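Local coordinates for WbbZ protein (Klebsiella pneumoniae subsp. pneumoniae NTUH-K2044, PDB 6X1L) that is of unproven function but probably transfers pyruvyl groups to polysaccharide, with a fold related to GT-B glycosyltransferases, at residues 40-45 against 148-153; 115-120 against 136-141; 125-130 against 255-260. All blocks are in the same frame, centred on the assembly; numbering follows the deposited sequence.

In the fold
Two parallel sheets organise the chain, in keeping with the two-domain GT-B layout: strands 23-27 to 144-146 form one and 167-172 to 266-268 the other. Contact 2 joins turns on either side of strand 120-124 and helix 127-135, at the edge of the larger sheet, its centre about 24 Å from that of contact 1 and 20 Å from that of contact 3. Contacts 1 and 3, about 16 Å apart between centres, touch through Asp148 and Ser258 and through Asp149 and Arg125. In sequence, contact 2 falls wholly between the two segments of contact 1, whereas contact 3 starts there and finishes later, linking the start of helix 127-135, beside the larger sheet, to helix 250-259.

Contact 1: 40-45 against 148-153; sequences SATYDF and DDMAFY
Ala41, Phe45, Met150 and Tyr153 form a buried, mainly apolar contact in which helix 33-48 packs against a short 3-10 turn in the loop that follows strand 144-146. No hydrogen bond crosses it; the fit depends on shape. Ala41 marks the closest backbone approach, its CA 5.2 Å from CA of Ala151, and its CB lies 3.2 Å from the carbonyl O of Met150. The single methyl of alanine suits so close an approach of helix and turn.

Met150, present as selenomethionine, bends at both chi2 and chi3, which curls its chain back toward the helix. Its terminal CE reaches CB of Phe45 at 3.6 Å, while its CG passes OG1 of Thr42 at 3.7 Å, the two side chains crossing at about a right angle. The Thr42 hydroxyl is bonded to Ile38 O of its own helix, which meets its polarity there while the same oxygen packs against the Met150 chain. Phe45 has CG anti to the backbone N (chi1 171°), which carries the ring alongside Tyr153. There its edge meets the tyrosine face in a T-shaped pair, centroids 5.2 Å apart and planes at 77°. Asp12 of helix 6-21 touches the side chains of both.

Polar groups border this apolar centre. Asp44 turns its carboxylate to Arg207 and Lys158 in salt bridges, and also accepts from Tyr159 OH and Asp155 N. In the loop, Asp149 OD2 accepts from Ala151 N (2.9 Å, angle 158°), approached from above the carboxylate plane, and also bonds His229 NE2; its OD1 pairs with Arg125. The side chain thus fixes the start of the turn and ties it to two other parts of the chain. The arrangement is an Asx turn leading into a 3-10 turn that packs on a helix.

Contact 2: 115-120 against 136-141; sequences NNIDKF and LNYEPN
The CG1 arm of Ile117 lies over one face of the Tyr138 ring, and Phe120 meets the edge of that ring near its hydroxyl end, so the tyrosine is held from two directions. The isoleucine and tyrosine run past each other in opposite senses. CG1 of Ile117 sits 3.8 Å from the centroid of the Tyr138 ring and only 12° off its normal, a CH-pi contact over the ring centre. Extended through both torsions (chi1 -171°, chi2 169°), Ile117 carries CD1 past the ring to the backbone, 3.6 Å from Asn137 O. An aliphatic chain is apt in this partly exposed position, since its CG1-CD1 arm offers C-H groups to the ring face and needs no polar partner.

Phe120 approaches at a slant. Its CB lies close to the plane of the tyrosine ring, 4.0 Å from Tyr138 CE2, while Tyr138 OH in turn lies near the plane of the phenylalanine ring, 3.4 Å from Phe120 CD2. The hydroxyl makes no bond across the contact; its hydrogen-bond partner is Phe113 O in helix 110-115. On the facing turn, Asn116 O accepts from both Lys119 N and Phe120 N, which holds that bend closed.

Chemically, then, dispersion and CH-pi contacts join the two turns, while the single polar end of Tyr138 ties its ring to the neighbouring helix.

Contact 3: 125-130 against 255-260; sequences RENITF and YNYSLF
Tyr257 is the centre of this contact: its ring and CB press on the backbone of 125-126, just before helix 127-135 begins, from helix 250-259. The close part involves main chain more than side chains. CA of Glu126 lies 5.5 Å from CA of Tyr257, and CB of Tyr257 stands 4.1 Å from Glu126 CA. A chi1 of -176° swings the Tyr257 ring to the far side from its own N and across the segment, bringing CD2 to 3.6 Å from Arg125 O. Tyrosine fits a partly exposed site of this kind, its ring carbons filling in against the backbone.

Glu126 bends its carboxylate away from Tyr257 and back onto its own helix. As N-cap residue it accepts from Thr129 N through OE1 (2.8 Å, angle 168°), on the syn side but tilted out of the carboxylate plane, while Thr129 OG1 donates to OE2. The capping bond occupies an N-H that the first turn of a helix would otherwise leave without a backbone acceptor.

Toward the outside, the contact thins. Exposed Asn127 sets ND2 at the edge of the tyrosine ring, 3.7 Å from Tyr257 CD1, its amide turned 85° from the ring plane. Elsewhere the fit is completed by a water, which donates to Arg125 O and to Ser258 OG, each at 2.8 Å. Arg125 and Ser258 also engage Asp149 and Asp148, respectively, of the loop after strand 144-146.

No direct hydrogen bond links the segments, so their cohesion probably rests on aromatic-backbone packing, the shared water and the two aspartates of that loop.

Contact 1: 40-45 against 148-153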
# COMPACT_ATOMS: atom_id res chain seq x y z
N SER A 40 0.40 -11.00 7.16
CA SER A 40 -0.99 -11.27 6.81
C SER A 40 -1.30 -12.76 6.94
O SER A 40 -2.28 -13.14 7.59
CB SER A 40 -1.27 -10.80 5.38
OG SER A 40 -0.90 -9.44 5.20
N ALA A 41 -0.47 -13.60 6.32
CA ALA A 41 -0.68 -15.05 6.39
C ALA A 41 -0.54 -15.58 7.82
O ALA A 41 -1.23 -16.53 8.19
CB ALA A 41 0.31 -15.76 5.47
N THR A 42 0.33 -14.98 8.62
CA THR A 42 0.44 -15.39 10.02
C THR A 42 -0.82 -15.03 10.79
O THR A 42 -1.28 -15.81 11.64
CB THR A 42 1.68 -14.76 10.66
OG1 THR A 42 2.84 -15.09 9.89
CG2 THR A 42 1.87 -15.28 12.07
N TYR A 43 -1.40 -13.86 10.51
CA TYR A 43 -2.66 -13.52 11.17
C TYR A 43 -3.78 -14.44 10.73
O TYR A 43 -4.62 -14.84 11.54
CB TYR A 43 -3.00 -12.05 10.90
CG TYR A 43 -1.99 -11.10 11.50
CD1 TYR A 43 -1.60 -11.22 12.83
CD2 TYR A 43 -1.41 -10.09 10.74
CE1 TYR A 43 -0.67 -10.37 13.39
CE2 TYR A 43 -0.47 -9.23 11.29
CZ TYR A 43 -0.10 -9.38 12.61
OH TYR A 43 0.83 -8.53 13.16
N ASP A 44 -3.81 -14.80 9.44
CA ASP A 44 -4.77 -15.80 8.97
C ASP A 44 -4.56 -17.13 9.68
O ASP A 44 -5.52 -17.82 10.03
CB ASP A 44 -4.64 -15.97 7.46
CG ASP A 44 -4.99 -14.71 6.69
OD1 ASP A 44 -5.46 -13.74 7.32
OD2 ASP A 44 -4.80 -14.68 5.45
N PHE A 45 -3.30 -17.50 9.90
CA PHE A 45 -2.99 -18.77 10.55
C PHE A 45 -3.45 -18.77 12.01
O PHE A 45 -4.01 -19.76 12.49
CB PHE A 45 -1.49 -19.04 10.46
CG PHE A 45 -1.03 -20.21 11.28
CD1 PHE A 45 -1.13 -21.50 10.80
CD2 PHE A 45 -0.49 -20.02 12.54
CE1 PHE A 45 -0.70 -22.58 11.56
CE2 PHE A 45 -0.07 -21.09 13.30
CZ PHE A 45 -0.17 -22.37 12.81
N ASP A 148 6.65 -24.92 4.88
CA ASP A 148 6.55 -23.84 3.90
C ASP A 148 6.57 -22.47 4.58
O ASP A 148 6.13 -22.31 5.72
CB ASP A 148 5.26 -23.98 3.08
CG ASP A 148 5.33 -25.12 2.08
OD1 ASP A 148 6.38 -25.26 1.42
OD2 ASP A 148 4.34 -25.86 1.96
N ASP A 149 7.11 -21.49 3.85
CA ASP A 149 6.94 -20.09 4.22
C ASP A 149 5.48 -19.82 4.57
O ASP A 149 4.57 -20.42 4.01
CB ASP A 149 7.40 -19.18 3.07
CG ASP A 149 7.25 -17.70 3.39
OD1 ASP A 149 8.17 -17.11 4.00
OD2 ASP A 149 6.20 -17.11 3.03
N MSE A 150 5.27 -18.92 5.53
CA MSE A 150 3.92 -18.63 6.02
C MSE A 150 2.96 -18.20 4.90
O MSE A 150 1.77 -18.52 4.95
CB MSE A 150 3.96 -17.53 7.09
CG MSE A 150 4.62 -17.93 8.40
SE MSE A 150 3.82 -19.51 9.23
CE MSE A 150 2.03 -18.81 9.60
N ALA A 151 3.49 -17.51 3.88
CA ALA A 151 2.62 -16.96 2.84
C ALA A 151 1.82 -18.04 2.12
O ALA A 151 0.76 -17.75 1.56
CB ALA A 151 3.43 -16.16 1.82
N PHE A 152 2.27 -19.30 2.14
CA PHE A 152 1.44 -20.34 1.57
C PHE A 152 0.18 -20.59 2.39
O PHE A 152 -0.76 -21.20 1.89
CB PHE A 152 2.26 -21.62 1.37
CG PHE A 152 3.38 -21.45 0.38
CD1 PHE A 152 3.14 -21.60 -0.98
CD2 PHE A 152 4.65 -21.10 0.79
CE1 PHE A 152 4.16 -21.42 -1.91
CE2 PHE A 152 5.68 -20.93 -0.12
CZ PHE A 152 5.43 -21.09 -1.48
N TYR A 153 0.14 -20.10 3.63
CA TYR A 153 -1.06 -20.16 4.46
C TYR A 153 -2.04 -19.02 4.19
O TYR A 153 -3.07 -18.94 4.88
CB TYR A 153 -0.70 -20.13 5.95
CG TYR A 153 -0.32 -21.47 6.54
CD1 TYR A 153 -1.30 -22.31 7.06
CD2 TYR A 153 1.00 -21.89 6.58
CE1 TYR A 153 -0.96 -23.54 7.61
CE2 TYR A 153 1.34 -23.12 7.12
CZ TYR A 153 0.36 -23.93 7.63
OH TYR A 153 0.69 -25.16 8.17

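Contact 2: 115-120 against 136-141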
# COMPACT_ATOMS: atom_id res chain seq x y z
N ASN A 115 24.65 -21.05 21.14
CA ASN A 115 24.61 -20.65 22.54
C ASN A 115 23.19 -20.49 23.09
O ASN A 115 23.04 -20.27 24.30
CB ASN A 115 25.39 -19.36 22.74
CG ASN A 115 26.89 -19.59 22.77
OD1 ASN A 115 27.37 -20.59 23.30
ND2 ASN A 115 27.65 -18.65 22.20
N ASN A 116 22.16 -20.60 22.25
CA ASN A 116 20.78 -20.49 22.71
C ASN A 116 19.97 -21.72 22.31
O ASN A 116 18.75 -21.64 22.14
CB ASN A 116 20.12 -19.22 22.18
CG ASN A 116 20.88 -17.97 22.55
OD1 ASN A 116 20.79 -17.48 23.68
ND2 ASN A 116 21.64 -17.43 21.60
N ILE A 117 20.64 -22.87 22.16
CA ILE A 117 19.97 -24.07 21.66
C ILE A 117 18.87 -24.52 22.61
O ILE A 117 17.88 -25.14 22.18
CB ILE A 117 21.01 -25.18 21.42
CG1 ILE A 117 20.38 -26.38 20.70
CG2 ILE A 117 21.67 -25.62 22.73
CD1 ILE A 117 21.39 -27.39 20.19
N ASP A 118 18.98 -24.22 23.90
CA ASP A 118 17.99 -24.66 24.87
C ASP A 118 16.73 -23.80 24.90
O ASP A 118 15.75 -24.19 25.53
CB ASP A 118 18.60 -24.72 26.27
CG ASP A 118 19.39 -26.00 26.51
OD1 ASP A 118 20.58 -26.05 26.15
OD2 ASP A 118 18.80 -26.96 27.05
N LYS A 119 16.73 -22.65 24.22
CA LYS A 119 15.55 -21.80 24.19
C LYS A 119 14.93 -21.65 22.81
O LYS A 119 13.77 -21.24 22.72
CB LYS A 119 15.88 -20.41 24.75
CG LYS A 119 16.66 -20.45 26.05
CD LYS A 119 16.65 -19.12 26.77
CE LYS A 119 15.27 -18.82 27.34
NZ LYS A 119 15.28 -17.56 28.13
N PHE A 120 15.65 -21.99 21.75
CA PHE A 120 15.19 -21.78 20.38
C PHE A 120 14.37 -22.97 19.89
O PHE A 120 14.74 -24.13 20.08
CB PHE A 120 16.37 -21.58 19.43
CG PHE A 120 16.82 -20.15 19.31
CD1 PHE A 120 15.94 -19.11 19.50
CD2 PHE A 120 18.13 -19.86 18.99
CE1 PHE A 120 16.36 -17.80 19.37
CE2 PHE A 120 18.56 -18.56 18.86
CZ PHE A 120 17.68 -17.53 19.05
N LEU A 136 24.03 -27.69 13.47
CA LEU A 136 24.42 -27.09 14.75
C LEU A 136 23.92 -27.90 15.94
O LEU A 136 23.76 -27.35 17.03
CB LEU A 136 23.92 -25.64 14.83
CG LEU A 136 24.38 -24.73 13.70
CD1 LEU A 136 23.83 -23.31 13.87
CD2 LEU A 136 25.89 -24.71 13.63
N ASN A 137 23.66 -29.19 15.73
CA ASN A 137 23.21 -30.14 16.74
C ASN A 137 21.78 -29.90 17.20
O ASN A 137 21.37 -30.41 18.25
CB ASN A 137 24.16 -30.17 17.94
CG ASN A 137 24.57 -31.57 18.32
OD1 ASN A 137 24.42 -32.51 17.54
ND2 ASN A 137 25.10 -31.72 19.52
N TYR A 138 20.99 -29.14 16.44
CA TYR A 138 19.56 -29.08 16.71
C TYR A 138 18.90 -30.40 16.34
O TYR A 138 19.31 -31.08 15.40
CB TYR A 138 18.91 -27.92 15.93
CG TYR A 138 19.09 -26.59 16.61
CD1 TYR A 138 20.33 -25.96 16.63
CD2 TYR A 138 18.02 -25.96 17.22
CE1 TYR A 138 20.49 -24.74 17.25
CE2 TYR A 138 18.17 -24.73 17.83
CZ TYR A 138 19.41 -24.12 17.84
OH TYR A 138 19.57 -22.90 18.46
N GLU A 139 17.85 -30.75 17.08
CA GLU A 139 17.25 -32.07 16.94
C GLU A 139 15.98 -31.99 16.11
O GLU A 139 15.00 -31.39 16.56
CB GLU A 139 16.94 -32.67 18.31
CG GLU A 139 16.20 -33.99 18.25
CD GLU A 139 16.41 -34.82 19.49
OE1 GLU A 139 17.21 -34.41 20.35
OE2 GLU A 139 15.77 -35.89 19.60
N PRO A 140 15.96 -32.58 14.91
CA PRO A 140 14.75 -32.49 14.07
C PRO A 140 13.53 -33.03 14.79
O PRO A 140 13.60 -34.03 15.52
CB PRO A 140 15.11 -33.35 12.85
CG PRO A 140 16.60 -33.33 12.80
CD PRO A 140 17.05 -33.30 14.23
N ASN A 141 12.41 -32.34 14.60
CA ASN A 141 11.11 -32.64 15.19
C ASN A 141 11.06 -32.40 16.70
O ASN A 141 10.09 -32.80 17.35
CB ASN A 141 10.64 -34.06 14.87
CG ASN A 141 10.16 -34.20 13.44
OD1 ASN A 141 9.70 -33.22 12.83
ND2 ASN A 141 10.25 -35.40 12.89

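Contact 3: 125-130 against 255-260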
# COMPACT_ATOMS: atom_id res chain seq x y z
N ARG A 125 12.10 -22.58 6.36
CA ARG A 125 11.23 -22.56 5.19
C ARG A 125 11.88 -23.13 3.94
O ARG A 125 11.29 -23.07 2.86
CB ARG A 125 10.72 -21.13 4.93
CG ARG A 125 11.79 -20.14 4.51
CD ARG A 125 11.17 -18.74 4.36
NE ARG A 125 12.13 -17.77 3.83
CZ ARG A 125 11.86 -16.48 3.66
NH1 ARG A 125 10.67 -16.00 3.99
NH2 ARG A 125 12.79 -15.67 3.18
N GLU A 126 13.09 -23.69 4.05
CA GLU A 126 13.69 -24.42 2.95
C GLU A 126 14.77 -25.35 3.49
O GLU A 126 15.10 -25.33 4.68
CB GLU A 126 14.25 -23.48 1.87
CG GLU A 126 14.61 -22.08 2.35
CD GLU A 126 15.95 -22.02 3.04
OE1 GLU A 126 16.68 -23.04 3.02
OE2 GLU A 126 16.28 -20.95 3.60
N ASN A 127 15.33 -26.16 2.59
CA ASN A 127 16.22 -27.26 2.98
C ASN A 127 17.61 -26.78 3.39
O ASN A 127 18.30 -27.46 4.15
CB ASN A 127 16.35 -28.26 1.83
CG ASN A 127 15.27 -29.30 1.84
OD1 ASN A 127 14.96 -29.89 2.88
ND2 ASN A 127 14.67 -29.54 0.68
N ILE A 128 18.05 -25.63 2.86
CA ILE A 128 19.38 -25.14 3.19
C ILE A 128 19.42 -24.67 4.64
O ILE A 128 20.35 -24.98 5.39
CB ILE A 128 19.80 -24.02 2.22
CG1 ILE A 128 19.84 -24.56 0.79
CG2 ILE A 128 21.15 -23.44 2.63
CD1 ILE A 128 20.43 -23.59 -0.21
N THR A 129 18.40 -23.92 5.06
CA THR A 129 18.32 -23.50 6.46
C THR A 129 18.13 -24.70 7.38
O THR A 129 18.74 -24.77 8.45
CB THR A 129 17.17 -22.50 6.63
OG1 THR A 129 17.48 -21.30 5.90
CG2 THR A 129 16.98 -22.14 8.10
N PHE A 130 17.29 -25.66 6.96
CA PHE A 130 17.03 -26.83 7.80
C PHE A 130 18.30 -27.63 8.04
O PHE A 130 18.60 -28.02 9.17
CB PHE A 130 15.95 -27.70 7.15
CG PHE A 130 15.57 -28.89 7.97
CD1 PHE A 130 14.93 -28.74 9.19
CD2 PHE A 130 15.83 -30.17 7.52
CE1 PHE A 130 14.58 -29.84 9.95
CE2 PHE A 130 15.48 -31.28 8.27
CZ PHE A 130 14.85 -31.11 9.49
N TYR A 255 12.32 -21.84 -3.75
CA TYR A 255 11.74 -22.39 -4.97
C TYR A 255 11.84 -23.91 -4.98
O TYR A 255 10.86 -24.60 -5.30
CB TYR A 255 12.44 -21.81 -6.20
CG TYR A 255 12.05 -22.51 -7.48
CD1 TYR A 255 10.88 -22.15 -8.16
CD2 TYR A 255 12.82 -23.54 -8.00
CE1 TYR A 255 10.51 -22.80 -9.32
CE2 TYR A 255 12.45 -24.19 -9.16
CZ TYR A 255 11.30 -23.81 -9.82
OH TYR A 255 10.93 -24.46 -10.98
N ASN A 256 13.01 -24.45 -4.66
CA ASN A 256 13.20 -25.89 -4.71
C ASN A 256 12.33 -26.62 -3.70
O ASN A 256 11.86 -27.73 -3.97
CB ASN A 256 14.68 -26.24 -4.48
CG ASN A 256 15.55 -25.88 -5.67
OD1 ASN A 256 15.12 -25.94 -6.82
ND2 ASN A 256 16.80 -25.51 -5.39
N TYR A 257 12.07 -26.00 -2.54
CA TYR A 257 11.29 -26.67 -1.51
C TYR A 257 9.78 -26.51 -1.69
O TYR A 257 9.03 -27.46 -1.43
CB TYR A 257 11.68 -26.15 -0.12
CG TYR A 257 10.97 -26.88 1.00
CD1 TYR A 257 11.31 -28.20 1.32
CD2 TYR A 257 9.96 -26.27 1.72
CE1 TYR A 257 10.66 -28.87 2.34
CE2 TYR A 257 9.31 -26.94 2.74
CZ TYR A 257 9.66 -28.23 3.05
OH TYR A 257 9.01 -28.90 4.06
N SER A 258 9.32 -25.35 -2.14
CA SER A 258 7.90 -25.00 -2.09
C SER A 258 7.25 -24.76 -3.44
O SER A 258 6.05 -25.01 -3.58
CB SER A 258 7.70 -23.75 -1.22
OG SER A 258 8.06 -23.99 0.13
N LEU A 259 7.99 -24.28 -4.44
CA LEU A 259 7.38 -23.91 -5.71
C LEU A 259 7.58 -24.95 -6.80
O LEU A 259 6.74 -25.07 -7.69
CB LEU A 259 7.93 -22.56 -6.19
CG LEU A 259 7.58 -21.37 -5.30
CD1 LEU A 259 8.29 -20.11 -5.78
CD2 LEU A 259 6.07 -21.15 -5.26
N PHE A 260 8.68 -25.71 -6.75
CA PHE A 260 8.93 -26.75 -7.74
C PHE A 260 7.81 -27.78 -7.72
O PHE A 260 7.40 -28.26 -6.66
CB PHE A 260 10.27 -27.42 -7.46
CG PHE A 260 10.59 -28.54 -8.41
CD1 PHE A 260 11.18 -28.28 -9.63
CD2 PHE A 260 10.29 -29.85 -8.08
CE1 PHE A 260 11.48 -29.30 -10.51
CE2 PHE A 260 10.58 -30.88 -8.95
CZ PHE A 260 11.18 -30.60 -10.17
O HOH W 1 8.98 -21.97 1.80